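Local coordinates for Slr0280 protein (Synechocystis sp., PDB 5H3K) that is of unknown function but carries a NAGPA-type phosphodiester glycosidase domain and probably cleaves sugar phosphodiesters, at residues T78-T83 and Q87-D92; L91-N96 and R123-T128; L248-L253 and L259-R264. All coordinates share one frame; numbering follows the deposited sequence.

Contact 1 (T78-T83 and Q87-D92); sequences TGLGDT and QFLGLD
L80 and L89 meet where a strand-turn-helix unit folds back on itself: strand 75-81 runs straight into helix 82-89, with G81 at the N-cap position, and the helix carries L89 back beside L80 of the strand. The apolar part of the contact is one methyl pair. In both leucines CG is anti to the carbonyl carbon (chi1 -54° at L80 and -55° at L89), which, with chi2 extended, brings the two CD1 branches together; the side chains then cross at about a right angle. Their CD1 atoms are 3.4 Å apart, tighter than usual for methyl carbons. W67 and L144 also pack on L80, closing it into the interior.

The backbone supplies the polar link. Q87 N donates to T83 O at 3.2 Å, the bond of one helical turn, although the donor stands above the carbonyl plane. The extended side chain of Q87 runs past T83 O, and its NE2 hydrogen-bonds L590 O, while T83 OG1 is bonded to L586 O. Two side chains thus tie the helix to the neighbouring strands 584-586 and 589-590.

Charge gathers at the helix start. D82 OD2 forms a salt bridge with R123 NH1, and D82 OD1 accepts from W275 NE1. At the other end, G90 leaves helical geometry with a positive phi of 92°, where any side chain would collide with L89 O, so that glycine suits the position. In the opening turn, D82 OD1 also takes the weak bond from T83 N, 2.8 Å long.

Contact 2 (L91-N96 and R123-T128); sequences LDLLDN and RYLDVT
Between L93 and L125 the backbones lie 10.4 Å apart at their CA atoms, and with L91 opposite V127 the two segments face each other at side-chain distance, too far apart to pair as strands. L125 fills the interval. Its CG is anti to the carbonyl carbon (chi1 -57°), which carries CD1 to within 3.8 Å of L93 CD2, with L91 CD1 a looser neighbour at 4.5 Å. The other branch of L125 covers part of its own strand's arginine: CD2 lies 4.0 Å above the plane of the R123 guanidinium, toward its rim.

At the far end N96 and R123 approach from opposite directions, their flat groups turned 61° apart. N96 ND2 and R123 NH2 are 3.4 Å apart, but both are donors and do not bond; instead ND2 gives to Q101 O and NH2 to P99 O. N96 OD1 accepts from N274 N, while R123 NH1 serves Q102 OE1. Where strand 122-126 ends, D126 OD1 accepts from T128 N at 3.0 Å, an Asx turn, and also from T128 OG1. The leucines thus pack across the inside of a branched or curled mixed beta sheet, in which 92-93 and 122-126 are linked through 101-105 and 112-119.

Contact 3 (L248-L253 and L259-R264); sequences LQVSTL and LVIDAR
L259 fits its CD1 into the hollow between V250 and T252 on the neighbouring strand. With CG anti to the backbone N (chi1 -170°), the leucine leans across the hairpin, and CD1 rests 3.6 Å from V250 CG1 and 3.9 Å from T252 CG2. Further along the same face L248 fills the next dip, its CD2 lying 4.0 Å from I261 CG2 and beside A263 CB. Replacing L259 by alanine is likely to open a gap beside V250 and T252 and to remove the side chain on which W177, V188 and I190 pack.

The face of Q249, S251, V260 and D262 is more varied. A water bridges Q249 O, S251 OG and D262 OD2. Q249 OE1 lies 3.7 Å from R264 CD, the amide and guanidinium planes almost parallel at 11° apart; the charge of R264 is met by D266, and that of D262 by R166. L253, at the end of its strand, lays CD1 3.8 Å from V260 CG2. Two hydrogen-bonded pairs, Q249 with D262 and S251 with V260, fix the register. This is an antiparallel beta hairpin at the edge of a four-stranded sheet, its apolar face packed on a second sheet as in a beta sandwich.

Overall arrangement
Contacts 1 and 2 form one continuous piece of architecture. Their centres are 7 Å apart, they share L91 and D92, and strands 75-81 and 122-126 are neighbours in the same curled sheet, with L80 O and L125 N at 2.8 Å, a probable hydrogen bond. Helix 82-89 is followed, after a short turn, by strand 92-93. Contact 3 comes later in the chain and belongs to a different, four-stranded sheet; its centre is about 17 Å from that of contact 1 and about 19 Å from that of contact 2, without touching either. T252 still bonds to F107, linking that hairpin to the loop after strand 101-105. All three lie on the same side of the chain's centre.

Contact 1 (T78-T83 and Q87-D92)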
# COMPACT_ATOMS: atom_id res chain seq x y z
N THR A 78 -22.25 4.93 17.45
CA THR A 78 -21.00 4.21 17.24
C THR A 78 -20.72 4.07 15.76
O THR A 78 -21.59 3.64 14.98
CB THR A 78 -21.05 2.80 17.86
OG1 THR A 78 -21.39 2.89 19.24
CG2 THR A 78 -19.67 2.12 17.72
N GLY A 79 -19.51 4.45 15.37
CA GLY A 79 -19.08 4.37 13.99
C GLY A 79 -17.88 3.45 13.84
O GLY A 79 -17.03 3.41 14.73
N LEU A 80 -17.82 2.71 12.74
CA LEU A 80 -16.69 1.82 12.45
C LEU A 80 -16.10 2.22 11.10
O LEU A 80 -16.85 2.55 10.19
CB LEU A 80 -17.16 0.37 12.36
CG LEU A 80 -17.95 -0.20 13.54
CD1 LEU A 80 -18.17 -1.68 13.34
CD2 LEU A 80 -17.20 0.04 14.82
N GLY A 81 -14.78 2.18 10.97
CA GLY A 81 -14.16 2.38 9.66
C GLY A 81 -14.79 1.48 8.62
O GLY A 81 -14.93 0.27 8.85
N ASP A 82 -15.21 2.05 7.49
CA ASP A 82 -16.02 1.30 6.54
C ASP A 82 -15.36 0.04 6.01
O ASP A 82 -15.97 -1.04 5.99
CB ASP A 82 -16.56 2.21 5.40
CG ASP A 82 -15.48 2.76 4.46
OD1 ASP A 82 -14.27 2.82 4.79
OD2 ASP A 82 -15.88 3.15 3.34
N THR A 83 -14.09 0.16 5.61
CA THR A 83 -13.39 -0.99 5.05
C THR A 83 -13.15 -2.02 6.15
O THR A 83 -13.04 -3.22 5.88
CB THR A 83 -12.07 -0.56 4.36
OG1 THR A 83 -11.30 0.24 5.26
CG2 THR A 83 -12.37 0.25 3.12
N GLN A 87 -14.70 -5.88 6.27
CA GLN A 87 -13.81 -7.04 6.32
C GLN A 87 -13.91 -7.87 7.58
O GLN A 87 -13.62 -9.06 7.55
CB GLN A 87 -12.37 -6.62 6.08
CG GLN A 87 -12.13 -6.32 4.62
CD GLN A 87 -10.73 -5.92 4.33
OE1 GLN A 87 -9.77 -6.48 4.88
NE2 GLN A 87 -10.57 -4.95 3.45
N PHE A 88 -14.33 -7.25 8.67
CA PHE A 88 -14.35 -7.96 9.95
C PHE A 88 -15.74 -8.22 10.51
O PHE A 88 -15.90 -9.06 11.39
CB PHE A 88 -13.45 -7.23 10.95
CG PHE A 88 -11.98 -7.31 10.61
CD1 PHE A 88 -11.21 -8.39 11.03
CD2 PHE A 88 -11.38 -6.32 9.85
CE1 PHE A 88 -9.86 -8.46 10.72
CE2 PHE A 88 -10.04 -6.38 9.53
CZ PHE A 88 -9.27 -7.46 9.96
N LEU A 89 -16.75 -7.53 9.99
CA LEU A 89 -18.14 -7.82 10.35
C LEU A 89 -18.87 -8.54 9.22
O LEU A 89 -19.82 -9.29 9.48
CB LEU A 89 -18.91 -6.57 10.74
CG LEU A 89 -18.35 -5.67 11.84
CD1 LEU A 89 -19.42 -4.69 12.28
CD2 LEU A 89 -17.83 -6.49 13.01
N GLY A 90 -18.45 -8.31 7.98
CA GLY A 90 -19.10 -8.87 6.81
C GLY A 90 -20.17 -7.98 6.19
O GLY A 90 -21.02 -8.48 5.44
N LEU A 91 -20.15 -6.68 6.47
CA LEU A 91 -21.08 -5.77 5.81
C LEU A 91 -20.80 -5.67 4.32
O LEU A 91 -19.66 -5.41 3.92
CB LEU A 91 -20.97 -4.35 6.38
CG LEU A 91 -21.19 -4.04 7.85
CD1 LEU A 91 -21.42 -2.54 8.03
CD2 LEU A 91 -22.33 -4.85 8.46
N ASP A 92 -21.81 -5.87 3.48
CA ASP A 92 -21.65 -5.66 2.05
C ASP A 92 -21.87 -4.17 1.80
O ASP A 92 -22.96 -3.66 2.03
CB ASP A 92 -22.68 -6.50 1.27
CG ASP A 92 -22.45 -6.48 -0.25
OD1 ASP A 92 -21.41 -5.97 -0.73
OD2 ASP A 92 -23.33 -7.01 -0.98

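Contact 2 (L91-N96 and R123-T128)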
# COMPACT_ATOMS: atom_id res chain seq x y z
N LEU A 91 -20.15 -6.68 6.47
CA LEU A 91 -21.08 -5.77 5.81
C LEU A 91 -20.80 -5.67 4.32
O LEU A 91 -19.66 -5.41 3.92
CB LEU A 91 -20.97 -4.35 6.38
CG LEU A 91 -21.19 -4.04 7.85
CD1 LEU A 91 -21.42 -2.54 8.03
CD2 LEU A 91 -22.33 -4.85 8.46
N ASP A 92 -21.81 -5.87 3.48
CA ASP A 92 -21.65 -5.66 2.05
C ASP A 92 -21.87 -4.17 1.80
O ASP A 92 -22.96 -3.66 2.03
CB ASP A 92 -22.68 -6.50 1.27
CG ASP A 92 -22.45 -6.48 -0.25
OD1 ASP A 92 -21.41 -5.97 -0.73
OD2 ASP A 92 -23.33 -7.01 -0.98
N LEU A 93 -20.81 -3.47 1.38
CA LEU A 93 -20.93 -2.05 1.03
C LEU A 93 -21.41 -1.91 -0.42
O LEU A 93 -20.68 -2.25 -1.35
CB LEU A 93 -19.59 -1.32 1.20
CG LEU A 93 -18.89 -1.49 2.55
CD1 LEU A 93 -17.67 -0.60 2.66
CD2 LEU A 93 -19.85 -1.21 3.69
N LEU A 94 -22.63 -1.41 -0.60
CA LEU A 94 -23.21 -1.25 -1.92
C LEU A 94 -22.82 0.09 -2.55
O LEU A 94 -22.50 1.05 -1.84
CB LEU A 94 -24.74 -1.35 -1.83
CG LEU A 94 -25.27 -2.50 -0.98
CD1 LEU A 94 -26.80 -2.48 -0.94
CD2 LEU A 94 -24.77 -3.81 -1.52
N ASP A 95 -22.86 0.16 -3.89
CA ASP A 95 -22.55 1.40 -4.60
C ASP A 95 -23.37 2.55 -4.02
O ASP A 95 -24.58 2.41 -3.80
CB ASP A 95 -22.83 1.24 -6.09
CG ASP A 95 -21.87 0.28 -6.78
OD1 ASP A 95 -21.08 -0.41 -6.10
OD2 ASP A 95 -21.92 0.20 -8.02
N ASN A 96 -22.70 3.66 -3.72
CA ASN A 96 -23.36 4.80 -3.09
C ASN A 96 -23.39 6.02 -4.00
O ASN A 96 -22.89 5.99 -5.12
CB ASN A 96 -22.68 5.17 -1.77
CG ASN A 96 -21.25 5.69 -1.97
OD1 ASN A 96 -20.55 5.26 -2.88
ND2 ASN A 96 -20.84 6.62 -1.12
N ARG A 123 -13.11 6.66 7.23
CA ARG A 123 -14.51 6.96 6.94
C ARG A 123 -15.38 6.08 7.85
O ARG A 123 -15.48 4.87 7.64
CB ARG A 123 -14.81 6.65 5.47
CG ARG A 123 -16.26 6.86 5.05
CD ARG A 123 -16.45 6.40 3.61
NE ARG A 123 -17.77 6.72 3.06
CZ ARG A 123 -18.61 5.83 2.55
NH1 ARG A 123 -18.29 4.54 2.53
NH2 ARG A 123 -19.78 6.21 2.05
N TYR A 124 -16.01 6.69 8.84
CA TYR A 124 -16.76 5.92 9.85
C TYR A 124 -18.23 5.74 9.47
O TYR A 124 -18.91 6.70 9.10
CB TYR A 124 -16.65 6.60 11.22
CG TYR A 124 -15.24 6.62 11.76
CD1 TYR A 124 -14.77 5.59 12.57
CD2 TYR A 124 -14.36 7.64 11.42
CE1 TYR A 124 -13.47 5.60 13.05
CE2 TYR A 124 -13.07 7.65 11.90
CZ TYR A 124 -12.63 6.64 12.71
OH TYR A 124 -11.33 6.65 13.17
N LEU A 125 -18.71 4.49 9.53
CA LEU A 125 -20.12 4.20 9.28
C LEU A 125 -20.87 4.09 10.61
O LEU A 125 -20.46 3.37 11.51
CB LEU A 125 -20.29 2.89 8.48
CG LEU A 125 -19.60 2.74 7.12
CD1 LEU A 125 -19.97 1.41 6.45
CD2 LEU A 125 -19.91 3.90 6.17
N ASP A 126 -21.97 4.83 10.74
CA ASP A 126 -22.78 4.81 11.96
C ASP A 126 -23.58 3.51 11.99
O ASP A 126 -24.58 3.37 11.27
CB ASP A 126 -23.69 6.04 12.00
CG ASP A 126 -24.49 6.16 13.30
OD1 ASP A 126 -24.81 5.13 13.92
OD2 ASP A 126 -24.81 7.31 13.69
N VAL A 127 -23.14 2.56 12.82
CA VAL A 127 -23.76 1.24 12.86
C VAL A 127 -24.72 1.08 14.04
O VAL A 127 -25.18 -0.03 14.33
CB VAL A 127 -22.69 0.11 12.92
CG1 VAL A 127 -21.80 0.15 11.68
CG2 VAL A 127 -21.86 0.23 14.20
N THR A 128 -25.04 2.20 14.70
CA THR A 128 -25.87 2.18 15.91
C THR A 128 -27.23 1.52 15.69
O THR A 128 -27.62 0.64 16.46
CB THR A 128 -26.09 3.61 16.46
OG1 THR A 128 -24.85 4.32 16.46
CG2 THR A 128 -26.64 3.56 17.88

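Contact 3 (L248-L253 and L259-R264)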
# COMPACT_ATOMS: atom_id res chain seq x y z
N LEU A 248 -13.24 -17.05 -2.96
CA LEU A 248 -14.55 -17.09 -2.31
C LEU A 248 -15.25 -15.76 -2.47
O LEU A 248 -14.65 -14.70 -2.31
CB LEU A 248 -14.41 -17.40 -0.83
CG LEU A 248 -13.74 -18.72 -0.46
CD1 LEU A 248 -13.83 -18.93 1.04
CD2 LEU A 248 -14.43 -19.86 -1.21
N GLN A 249 -16.54 -15.80 -2.80
CA GLN A 249 -17.37 -14.60 -2.72
C GLN A 249 -18.47 -14.91 -1.72
O GLN A 249 -19.27 -15.81 -1.94
CB GLN A 249 -17.95 -14.24 -4.08
CG GLN A 249 -18.98 -13.10 -4.03
CD GLN A 249 -19.54 -12.75 -5.41
OE1 GLN A 249 -18.93 -13.05 -6.44
NE2 GLN A 249 -20.71 -12.13 -5.42
N VAL A 250 -18.50 -14.16 -0.62
CA VAL A 250 -19.42 -14.46 0.48
C VAL A 250 -20.48 -13.38 0.63
O VAL A 250 -20.17 -12.19 0.57
CB VAL A 250 -18.65 -14.59 1.81
CG1 VAL A 250 -19.58 -15.07 2.92
CG2 VAL A 250 -17.50 -15.56 1.65
N SER A 251 -21.73 -13.79 0.83
CA SER A 251 -22.83 -12.85 1.00
C SER A 251 -23.86 -13.39 2.00
O SER A 251 -23.73 -14.52 2.48
CB SER A 251 -23.51 -12.57 -0.33
OG SER A 251 -23.93 -13.79 -0.92
N THR A 252 -24.87 -12.58 2.30
CA THR A 252 -25.87 -12.98 3.28
C THR A 252 -27.28 -12.98 2.68
O THR A 252 -27.52 -12.35 1.65
CB THR A 252 -25.85 -12.08 4.54
OG1 THR A 252 -26.25 -10.75 4.19
CG2 THR A 252 -24.45 -12.06 5.15
N LEU A 253 -28.19 -13.71 3.33
CA LEU A 253 -29.60 -13.76 2.93
C LEU A 253 -30.44 -13.84 4.19
O LEU A 253 -29.92 -14.11 5.28
CB LEU A 253 -29.87 -14.98 2.05
CG LEU A 253 -29.31 -15.00 0.63
CD1 LEU A 253 -29.61 -16.32 -0.06
CD2 LEU A 253 -29.85 -13.84 -0.19
N LEU A 259 -25.55 -17.62 5.53
CA LEU A 259 -24.29 -17.13 4.98
C LEU A 259 -24.03 -17.96 3.73
O LEU A 259 -23.99 -19.19 3.78
CB LEU A 259 -23.13 -17.29 5.98
CG LEU A 259 -21.83 -16.58 5.57
CD1 LEU A 259 -22.00 -15.07 5.64
CD2 LEU A 259 -20.65 -17.02 6.43
N VAL A 260 -23.90 -17.29 2.59
CA VAL A 260 -23.71 -17.97 1.32
C VAL A 260 -22.25 -17.85 0.90
O VAL A 260 -21.73 -16.74 0.74
CB VAL A 260 -24.61 -17.36 0.24
CG1 VAL A 260 -24.43 -18.10 -1.07
CG2 VAL A 260 -26.05 -17.41 0.68
N ILE A 261 -21.58 -18.99 0.72
CA ILE A 261 -20.18 -18.98 0.31
C ILE A 261 -20.02 -19.54 -1.09
O ILE A 261 -20.19 -20.74 -1.32
CB ILE A 261 -19.31 -19.81 1.28
CG1 ILE A 261 -19.45 -19.28 2.70
CG2 ILE A 261 -17.85 -19.80 0.83
CD1 ILE A 261 -18.95 -20.27 3.77
N ASP A 262 -19.69 -18.68 -2.05
CA ASP A 262 -19.54 -19.11 -3.43
C ASP A 262 -18.06 -19.24 -3.79
O ASP A 262 -17.27 -18.33 -3.52
CB ASP A 262 -20.25 -18.14 -4.38
CG ASP A 262 -21.75 -18.11 -4.18
OD1 ASP A 262 -22.34 -19.17 -3.90
OD2 ASP A 262 -22.36 -17.03 -4.33
N ALA A 263 -17.69 -20.36 -4.38
CA ALA A 263 -16.33 -20.55 -4.90
C ALA A 263 -16.36 -20.38 -6.42
O ALA A 263 -17.02 -21.14 -7.12
CB ALA A 263 -15.78 -21.92 -4.52
N ARG A 264 -15.65 -19.38 -6.93
CA ARG A 264 -15.66 -19.08 -8.36
C ARG A 264 -14.39 -18.33 -8.76
O ARG A 264 -13.70 -17.76 -7.91
CB ARG A 264 -16.91 -18.26 -8.72
CG ARG A 264 -16.98 -16.89 -8.04
CD ARG A 264 -18.36 -16.24 -8.18
NE ARG A 264 -18.75 -16.08 -9.57
CZ ARG A 264 -19.95 -15.69 -9.97
NH1 ARG A 264 -20.89 -15.42 -9.07
NH2 ARG A 264 -20.22 -15.57 -11.26
O HOH W 1 -22.08 -15.30 -2.45